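PDB 2OAF: thioesterase superfamily from Jannaschia sp., which probably hydrolyses acyl thioesters, possibly those of coenzyme A, as a hotdog-fold member of the thioesterase superfamily. Local coordinates for residues L76-S82 with T116-F122; W95-L99 with I145-P150. One frame throughout, in Å; residues are numbered along the deposited sequence. Where two conformers were deposited one is given.

Overall arrangement
Both contacts involve the curled antiparallel sheet of the hotdog fold, at different places. Contact 1 is strand-to-strand pairing within the sheet, beside the interface where strand 69-80 continues into a second subunit. Contact 2 lies at the end of strand 90-99, where it meets the residues following helix 139-145. Strand 103-112 runs between them, pairing with 115-128 and with 90-99, and helix 39-54 packs on side chains of both. Their centres are 18 Å apart and their nearest atoms about 6 Å. A triethylene glycol lies about 4 Å from the side chain of Phe80 in contact 1 and a phosphate binds Arg98 in contact 2; both probably come from the crystallisation liquor, and neither identifies an active site.

Contact 1 (L76-S82 with T116-F122); sequences LEMDFKS and TCFVGAF
Met78, a selenomethionine, reaches over the hollow at Gly120 and fits between Phe118 and Phe122. Its CG lies 3.9 Å from Phe122 CZ, with SE at the edge of that ring in a Met-aromatic contact. With chi3 bent to 67°, CE turns to the other phenylalanine and sits over one face of the Phe118 ring, offset toward the rim, 3.4 Å from Phe118 CD1, as a CH-pi contact. Gly120, without a side chain, leaves the hollow: the Phe122 ring lies close over it and shares the room with Met78 CG. Leu76 CB comes obliquely against the same ring, 3.6 Å from Phe122 CD2, while Phe80 sets CD1 against Phe118 CB. This face is covered by helix 39-54, which Phe80 and Phe122 both touch, in the way a hotdog sheet wraps its long helix. The strands are antiparallel, and the hydrogen-bonded pairs Glu77-Ala121 and Asp79-Val119 hold the register with four backbone bonds, such as Asp79 N to Val119 O at 2.8 Å. On the other face, Ala121 CB lies beside Glu77 CG, and Val119 CG2 fits against Asp79 CB at 3.8 Å. Both carboxylates bridge to Arg75 of the second subunit, whose strand extends the sheet. Past the end of strand 69-80, Cys117 O accepts from both Lys81 N (2.7 Å) and Ser82 N (3.1 Å), while Cys117 and Phe118 form a classic beta bulge opposite Gly110.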
ATOM      1  N   LEU B  76      10.898 -15.150  -0.178  1.00 27.47           N
ATOM      2  CA  LEU B  76      11.678 -13.910  -0.071  1.00 31.68           C
ATOM      3  C   LEU B  76      12.361 -13.815   1.305  1.00 31.57           C
ATOM      4  O   LEU B  76      11.841 -14.313   2.325  1.00 29.76           O
ATOM      5  CB  LEU B  76      10.812 -12.712  -0.358  1.00 32.53           C
ATOM      6  CG  LEU B  76       9.738 -12.206   0.587  1.00 31.54           C
ATOM      7  CD1 LEU B  76      10.323 -11.427   1.696  1.00 30.06           C
ATOM      8  CD2 LEU B  76       8.796 -11.284  -0.206  1.00 30.34           C
ATOM      9  N   GLU B  77      13.540 -13.217   1.319  1.00 28.94           N
ATOM     10  CA  GLU B  77      14.217 -12.943   2.585  1.00 28.09           C
ATOM     11  C   GLU B  77      14.940 -11.635   2.457  1.00 27.74           C
ATOM     12  O   GLU B  77      15.477 -11.304   1.362  1.00 27.86           O
ATOM     13  CB  GLU B  77      15.178 -14.057   3.007  1.00 31.22           C
ATOM     14  CG  GLU B  77      16.300 -14.326   2.053  1.00 34.46           C
ATOM     15  CD  GLU B  77      17.378 -15.263   2.627  1.00 38.96           C
ATOM     16  OE1 GLU B  77      17.938 -14.978   3.723  1.00 40.02           O
ATOM     17  OE2 GLU B  77      17.673 -16.275   1.951  1.00 40.82           O
HETATM   18  N   MSE B  78      14.896 -10.863   3.547  1.00 26.93           N
HETATM   19  CA  MSE B  78      15.504  -9.518   3.583  1.00 26.19           C
HETATM   20  C   MSE B  78      16.159  -9.308   4.917  1.00 26.36           C
HETATM   21  O   MSE B  78      15.591  -9.681   5.939  1.00 27.32           O
HETATM   22  CB  MSE B  78      14.452  -8.442   3.351  1.00 26.62           C
HETATM   23  CG  MSE B  78      13.668  -8.630   2.055  1.00 29.39           C
HETATM   24 SE   MSE B  78      12.473  -7.191   1.645  0.75 27.72          SE
HETATM   25  CE  MSE B  78      13.748  -5.790   1.311  1.00 27.36           C
ATOM     26  N   ASP B  79      17.365  -8.722   4.893  1.00 27.85           N
ATOM     27  CA  ASP B  79      18.030  -8.219   6.072  1.00 25.80           C
ATOM     28  C   ASP B  79      18.032  -6.722   5.993  1.00 27.13           C
ATOM     29  O   ASP B  79      18.375  -6.177   4.944  1.00 27.84           O
ATOM     30  CB  ASP B  79      19.455  -8.732   6.168  1.00 27.28           C
ATOM     31  CG  ASP B  79      19.551 -10.221   6.404  1.00 31.76           C
ATOM     32  OD1 ASP B  79      18.623 -10.826   6.961  1.00 35.51           O
ATOM     33  OD2 ASP B  79      20.597 -10.795   6.047  1.00 41.71           O
ATOM     34  N   PHE B  80      17.631  -6.063   7.078  1.00 26.83           N
ATOM     35  CA  PHE B  80      17.537  -4.593   7.145  1.00 26.82           C
ATOM     36  C   PHE B  80      18.702  -4.073   8.017  1.00 28.59           C
ATOM     37  O   PHE B  80      18.759  -4.366   9.211  1.00 26.73           O
ATOM     38  CB  PHE B  80      16.193  -4.204   7.722  1.00 27.64           C
ATOM     39  CG  PHE B  80      15.038  -4.861   7.015  1.00 24.68           C
ATOM     40  CD1 PHE B  80      14.665  -4.458   5.769  1.00 26.49           C
ATOM     41  CD2 PHE B  80      14.352  -5.898   7.606  1.00 28.52           C
ATOM     42  CE1 PHE B  80      13.641  -5.095   5.096  1.00 30.92           C
ATOM     43  CE2 PHE B  80      13.302  -6.499   6.962  1.00 25.77           C
ATOM     44  CZ  PHE B  80      12.955  -6.093   5.697  1.00 24.67           C
ATOM     45  N   LYS B  81      19.619  -3.314   7.412  1.00 27.96           N
ATOM     46  CA  LYS B  81      20.889  -2.949   8.057  1.00 28.94           C
ATOM     47  C   LYS B  81      20.908  -1.503   8.471  1.00 28.68           C
ATOM     48  O   LYS B  81      21.611  -1.137   9.397  1.00 27.07           O
ATOM     49  CB  LYS B  81      22.061  -3.199   7.108  1.00 32.19           C
ATOM     50  CG  LYS B  81      22.106  -4.592   6.479  1.00 36.18           C
ATOM     51  CD  LYS B  81      22.569  -5.646   7.461  1.00 47.59           C
ATOM     52  CE  LYS B  81      23.147  -6.894   6.714  1.00 58.96           C
ATOM     53  NZ  LYS B  81      23.690  -8.007   7.598  1.00 54.39           N
ATOM     54  N   SER B  82      20.176  -0.666   7.750  1.00 27.43           N
ATOM     55  CA  SER B  82      20.182   0.746   8.000  1.00 29.38           C
ATOM     56  C   SER B  82      18.838   1.308   7.494  1.00 30.58           C
ATOM     57  O   SER B  82      18.264   0.788   6.549  1.00 29.61           O
ATOM     58  CB  SER B  82      21.381   1.404   7.263  1.00 30.67           C
ATOM     59  OG  SER B  82      21.598   2.712   7.713  1.00 36.21           O
ATOM     60  N   THR B 116      24.407   0.444   2.439  1.00 30.65           N
ATOM     61  CA  THR B 116      23.500  -0.656   2.145  1.00 29.56           C
ATOM     62  C   THR B 116      22.466  -0.753   3.251  1.00 30.66           C
ATOM     63  O   THR B 116      22.762  -1.122   4.378  1.00 28.48           O
ATOM     64  CB  THR B 116      24.258  -1.969   2.009  1.00 33.19           C
ATOM     65  OG1 THR B 116      25.182  -1.829   0.940  1.00 27.37           O
ATOM     66  CG2 THR B 116      23.294  -3.148   1.718  1.00 26.25           C
ATOM     67  N   CYS B 117      21.256  -0.332   2.920  1.00 30.19           N
ATOM     68  CA  CYS B 117      20.165  -0.296   3.875  1.00 29.64           C
ATOM     69  C   CYS B 117      19.518  -1.660   4.029  1.00 28.61           C
ATOM     70  O   CYS B 117      19.095  -2.030   5.134  1.00 29.43           O
ATOM     71  CB  CYS B 117      19.128   0.722   3.447  1.00 29.48           C
ATOM     72  SG  CYS B 117      19.867   2.375   3.378  1.00 31.88           S
ATOM     73  N   PHE B 118      19.351  -2.375   2.919  1.00 26.54           N
ATOM     74  CA  PHE B 118      18.821  -3.742   2.999  1.00 26.77           C
ATOM     75  C   PHE B 118      19.384  -4.635   1.902  1.00 28.66           C
ATOM     76  O   PHE B 118      19.833  -4.168   0.867  1.00 26.42           O
ATOM     77  CB  PHE B 118      17.286  -3.788   2.991  1.00 28.51           C
ATOM     78  CG  PHE B 118      16.642  -3.309   1.706  1.00 26.58           C
ATOM     79  CD1 PHE B 118      16.623  -4.098   0.573  1.00 29.20           C
ATOM     80  CD2 PHE B 118      16.038  -2.074   1.649  1.00 26.91           C
ATOM     81  CE1 PHE B 118      16.043  -3.654  -0.611  1.00 31.68           C
ATOM     82  CE2 PHE B 118      15.398  -1.642   0.491  1.00 24.39           C
ATOM     83  CZ  PHE B 118      15.416  -2.442  -0.653  1.00 29.19           C
ATOM     84  N   VAL B 119      19.402  -5.923   2.190  1.00 28.88           N
ATOM     85  CA  VAL B 119      19.885  -6.922   1.259  0.50 28.38           C
ATOM     86  C   VAL B 119      18.775  -7.966   1.198  1.00 29.92           C
ATOM     87  O   VAL B 119      18.299  -8.429   2.229  1.00 30.19           O
ATOM     88  CB  VAL B 119      21.263  -7.490   1.698  0.50 30.19           C
ATOM     89  CG1 VAL B 119      22.196  -6.348   2.228  0.50 24.37           C
ATOM     90  CG2 VAL B 119      21.111  -8.555   2.741  0.50 32.52           C
ATOM     91  N   GLY B 120      18.320  -8.275   0.000  1.00 28.70           N
ATOM     92  CA  GLY B 120      17.260  -9.263  -0.166  1.00 30.80           C
ATOM     93  C   GLY B 120      17.536 -10.311  -1.242  1.00 30.07           C
ATOM     94  O   GLY B 120      18.266 -10.058  -2.203  1.00 28.21           O
ATOM     95  N   ALA B 121      16.903 -11.478  -1.092  1.00 29.03           N
ATOM     96  CA  ALA B 121      16.910 -12.529  -2.104  1.00 28.49           C
ATOM     97  C   ALA B 121      15.461 -13.005  -2.311  1.00 29.49           C
ATOM     98  O   ALA B 121      14.726 -13.237  -1.356  1.00 28.15           O
ATOM     99  CB  ALA B 121      17.808 -13.692  -1.662  1.00 28.92           C
ATOM    100  N   PHE B 122      15.066 -13.112  -3.571  1.00 30.58           N
ATOM    101  CA  PHE B 122      13.671 -13.296  -3.959  1.00 30.06           C
ATOM    102  C   PHE B 122      13.586 -14.368  -5.029  1.00 29.49           C
ATOM    103  O   PHE B 122      14.195 -14.231  -6.081  1.00 29.74           O
ATOM    104  CB  PHE B 122      13.152 -11.979  -4.535  1.00 29.44           C
ATOM    105  CG  PHE B 122      13.313 -10.807  -3.595  1.00 29.94           C
ATOM    106  CD1 PHE B 122      14.499 -10.078  -3.556  1.00 30.59           C
ATOM    107  CD2 PHE B 122      12.279 -10.432  -2.766  1.00 32.58           C
ATOM    108  CE1 PHE B 122      14.638  -8.993  -2.699  1.00 31.29           C
ATOM    109  CE2 PHE B 122      12.411  -9.355  -1.907  1.00 31.61           C
ATOM    110  CZ  PHE B 122      13.612  -8.643  -1.869  1.00 34.02           C
TER

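Contact 2 (W95-L99 with I145-P150); sequences WPTRL and IEPHIP. With PO4 (phosphate ion), chain H.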
ATOM      1  N   TRP B  95      20.058  -8.111  -9.494  1.00 28.58           N
ATOM      2  CA  TRP B  95      20.587  -9.083 -10.434  1.00 29.03           C
ATOM      3  C   TRP B  95      20.119 -10.491 -10.111  1.00 28.51           C
ATOM      4  O   TRP B  95      19.793 -10.776  -8.970  1.00 29.59           O
ATOM      5  CB  TRP B  95      22.129  -9.042 -10.432  1.00 28.73           C
ATOM      6  CG  TRP B  95      22.753  -9.585  -9.196  1.00 27.81           C
ATOM      7  CD1 TRP B  95      23.303 -10.813  -9.047  1.00 30.26           C
ATOM      8  CD2 TRP B  95      22.879  -8.928  -7.917  1.00 27.43           C
ATOM      9  NE1 TRP B  95      23.784 -10.963  -7.768  1.00 29.64           N
ATOM     10  CE2 TRP B  95      23.529  -9.830  -7.049  1.00 31.96           C
ATOM     11  CE3 TRP B  95      22.488  -7.680  -7.420  1.00 29.87           C
ATOM     12  CZ2 TRP B  95      23.822  -9.525  -5.717  1.00 28.70           C
ATOM     13  CZ3 TRP B  95      22.791  -7.364  -6.088  1.00 30.78           C
ATOM     14  CH2 TRP B  95      23.440  -8.298  -5.252  1.00 34.30           C
ATOM     15  N   PRO B  96      20.126 -11.378 -11.123  1.00 28.93           N
ATOM     16  CA  PRO B  96      19.836 -12.785 -10.887  1.00 28.47           C
ATOM     17  C   PRO B  96      21.066 -13.487 -10.359  1.00 30.07           C
ATOM     18  O   PRO B  96      22.128 -13.442 -10.985  1.00 30.44           O
ATOM     19  CB  PRO B  96      19.507 -13.315 -12.271  1.00 28.87           C
ATOM     20  CG  PRO B  96      20.282 -12.423 -13.200  1.00 27.24           C
ATOM     21  CD  PRO B  96      20.367 -11.095 -12.553  1.00 28.44           C
ATOM     22  N   THR B  97      20.906 -14.147  -9.224  1.00 27.37           N
ATOM     23  CA  THR B  97      21.989 -14.839  -8.579  1.00 28.92           C
ATOM     24  C   THR B  97      22.021 -16.316  -8.991  1.00 30.69           C
ATOM     25  O   THR B  97      23.066 -16.968  -8.924  1.00 29.51           O
ATOM     26  CB  THR B  97      21.936 -14.627  -7.029  1.00 29.00           C
ATOM     27  OG1 THR B  97      23.194 -14.993  -6.446  1.00 35.95           O
ATOM     28  CG2 THR B  97      20.780 -15.393  -6.351  1.00 29.78           C
ATOM     29  N   ARG B  98      20.885 -16.822  -9.470  1.00 30.43           N
ATOM     30  CA  ARG B  98      20.738 -18.218  -9.764  1.00 30.62           C
ATOM     31  C   ARG B  98      19.531 -18.485 -10.656  1.00 29.35           C
ATOM     32  O   ARG B  98      18.494 -17.866 -10.480  1.00 27.46           O
ATOM     33  CB  ARG B  98      20.568 -18.929  -8.415  1.00 34.65           C
ATOM     34  CG  ARG B  98      19.931 -20.261  -8.514  1.00 42.08           C
ATOM     35  CD  ARG B  98      19.943 -21.035  -7.211  1.00 41.38           C
ATOM     36  NE  ARG B  98      20.021 -22.448  -7.563  1.00 44.53           N
ATOM     37  CZ  ARG B  98      19.024 -23.130  -8.134  1.00 47.02           C
ATOM     38  NH1 ARG B  98      17.834 -22.550  -8.375  1.00 44.11           N
ATOM     39  NH2 ARG B  98      19.209 -24.402  -8.438  1.00 38.14           N
ATOM     40  N   LEU B  99      19.664 -19.427 -11.588  1.00 28.73           N
ATOM     41  CA  LEU B  99      18.533 -19.909 -12.374  1.00 29.53           C
ATOM     42  C   LEU B  99      18.646 -21.417 -12.453  1.00 30.26           C
ATOM     43  O   LEU B  99      19.599 -21.921 -12.991  1.00 32.01           O
ATOM     44  CB  LEU B  99      18.573 -19.300 -13.774  1.00 30.84           C
ATOM     45  CG  LEU B  99      17.493 -19.746 -14.775  1.00 25.65           C
ATOM     46  CD1 LEU B  99      16.056 -19.396 -14.339  1.00 25.53           C
ATOM     47  CD2 LEU B  99      17.836 -19.143 -16.143  1.00 30.05           C
ATOM     48  N   ILE B 145      18.591 -14.304 -19.347  1.00 31.69           N
ATOM     49  CA  ILE B 145      18.933 -14.215 -17.924  1.00 29.11           C
ATOM     50  C   ILE B 145      20.409 -14.579 -17.647  1.00 31.14           C
ATOM     51  O   ILE B 145      21.139 -13.845 -16.984  1.00 31.39           O
ATOM     52  CB  ILE B 145      18.044 -15.164 -17.096  1.00 30.65           C
ATOM     53  CG1 ILE B 145      16.567 -14.734 -17.195  1.00 28.26           C
ATOM     54  CG2 ILE B 145      18.546 -15.188 -15.643  1.00 27.42           C
ATOM     55  CD1 ILE B 145      15.559 -15.836 -16.905  1.00 35.25           C
ATOM     56  N   GLU B 146      20.841 -15.721 -18.179  1.00 30.42           N
ATOM     57  CA  GLU B 146      22.175 -16.290 -17.875  1.00 31.21           C
ATOM     58  C   GLU B 146      23.387 -15.368 -18.011  1.00 30.43           C
ATOM     59  O   GLU B 146      24.297 -15.426 -17.162  1.00 29.88           O
ATOM     60  CB  GLU B 146      22.402 -17.589 -18.674  1.00 32.30           C
ATOM     61  CG  GLU B 146      21.574 -18.714 -18.085  1.00 38.85           C
ATOM     62  CD  GLU B 146      21.782 -20.071 -18.719  1.00 48.99           C
ATOM     63  OE1 GLU B 146      22.129 -20.161 -19.924  1.00 52.40           O
ATOM     64  OE2 GLU B 146      21.556 -21.055 -17.983  1.00 48.06           O
ATOM     65  N   PRO B 147      23.423 -14.520 -19.054  1.00 31.46           N
ATOM     66  CA  PRO B 147      24.560 -13.583 -19.156  1.00 31.92           C
ATOM     67  C   PRO B 147      24.707 -12.617 -17.976  1.00 32.30           C
ATOM     68  O   PRO B 147      25.770 -11.984 -17.827  1.00 32.89           O
ATOM     69  CB  PRO B 147      24.257 -12.783 -20.438  1.00 32.17           C
ATOM     70  CG  PRO B 147      23.324 -13.650 -21.212  1.00 34.22           C
ATOM     71  CD  PRO B 147      22.485 -14.345 -20.175  1.00 32.76           C
ATOM     72  N   HIS B 148      23.667 -12.492 -17.157  1.00 30.04           N
ATOM     73  CA  HIS B 148      23.702 -11.554 -16.041  1.00 32.51           C
ATOM     74  C   HIS B 148      23.947 -12.211 -14.685  1.00 32.07           C
ATOM     75  O   HIS B 148      24.018 -11.513 -13.670  1.00 31.03           O
ATOM     76  CB  HIS B 148      22.432 -10.716 -16.033  1.00 32.80           C
ATOM     77  CG  HIS B 148      22.197 -10.007 -17.324  1.00 35.65           C
ATOM     78  ND1 HIS B 148      22.871  -8.857 -17.670  1.00 36.85           N
ATOM     79  CD2 HIS B 148      21.394 -10.308 -18.373  1.00 37.78           C
ATOM     80  CE1 HIS B 148      22.493  -8.481 -18.880  1.00 45.41           C
ATOM     81  NE2 HIS B 148      21.590  -9.339 -19.324  1.00 46.22           N
ATOM     82  N   ILE B 149      24.084 -13.538 -14.667  1.00 30.51           N
ATOM     83  CA  ILE B 149      24.346 -14.261 -13.435  1.00 30.51           C
ATOM     84  C   ILE B 149      25.843 -14.220 -13.167  1.00 33.15           C
ATOM     85  O   ILE B 149      26.624 -14.674 -13.989  1.00 30.86           O
ATOM     86  CB  ILE B 149      23.830 -15.747 -13.476  1.00 30.52           C
ATOM     87  CG1 ILE B 149      22.311 -15.811 -13.747  1.00 31.98           C
ATOM     88  CG2 ILE B 149      24.108 -16.421 -12.144  1.00 30.13           C
ATOM     89  CD1 ILE B 149      21.766 -17.247 -14.044  1.00 31.89           C
ATOM     90  N   PRO B 150      26.252 -13.636 -12.026  1.00 36.34           N
ATOM     91  CA  PRO B 150      27.666 -13.595 -11.683  1.00 37.24           C
ATOM     92  C   PRO B 150      28.304 -14.953 -11.422  1.00 39.84           C
ATOM     93  O   PRO B 150      27.624 -15.937 -11.084  1.00 38.52           O
ATOM     94  CB  PRO B 150      27.714 -12.771 -10.391  1.00 37.94           C
ATOM     95  CG  PRO B 150      26.407 -12.138 -10.255  1.00 36.05           C
ATOM     96  CD  PRO B 150      25.420 -12.942 -11.029  1.00 37.07           C
TER
HETATM   97  P   PO4 H 144      15.236 -25.460  -9.206  1.00 68.00           P
HETATM   98  O1  PO4 H 144      16.625 -25.969  -8.848  1.00 63.52           O
HETATM   99  O2  PO4 H 144      15.365 -24.117  -9.876  1.00 48.43           O
HETATM  100  O3  PO4 H 144      14.612 -26.485 -10.144  1.00 65.10           O
HETATM  101  O4  PO4 H 144      14.399 -25.266  -7.952  1.00 56.69           O
HETATM  102  O   HOH W   1      25.673 -16.144  -8.862  1.00 47.08           O
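Pro96 packs into the turn made by 145-150: its CB lies 4.0 Å from Ile145 CG2, and its CG meets both His148 CB and Ile149 CG1. Leu99 extends this apolar patch; its side chain crosses that of Ile145 at about a right angle, with CD2 4.0 Å from Ile145 CG2, and its CB is 3.8 Å from Ile149 CD1. Trp50 of helix 39-54 covers Pro96 and Ile145 as well. At the far end Pro150 CG lies 3.6 Å from Trp95 CD1; chi1 of 71° swings the indole between its own backbone N and carbonyl carbon, and NE1 hydrogen-bonds to Gln10 OE1. The residues flanking the 3-10 turn 146-148, with His148, pack against the end of strand 90-99, where Thr97 and Arg98 form a classic beta bulge opposite Thr105. Pro96 O, buried without a conventional hydrogen-bond partner, receives a CA-H...O contact from Ile149 CA at 3.4 Å, with Pro150 CD beside it. The outer side is looser and polar. A water donates to Thr97 O (2.7 Å) and Pro150 O, linking the segments. The CB of exposed Arg98 points away; its guanidinium edge hydrogen-bonds a phosphate, probably from the crystallisation liquor, through NH2 to O1 (3.0 Å) and NH1 to O2, joined by Ser103 OG and Lys102 N.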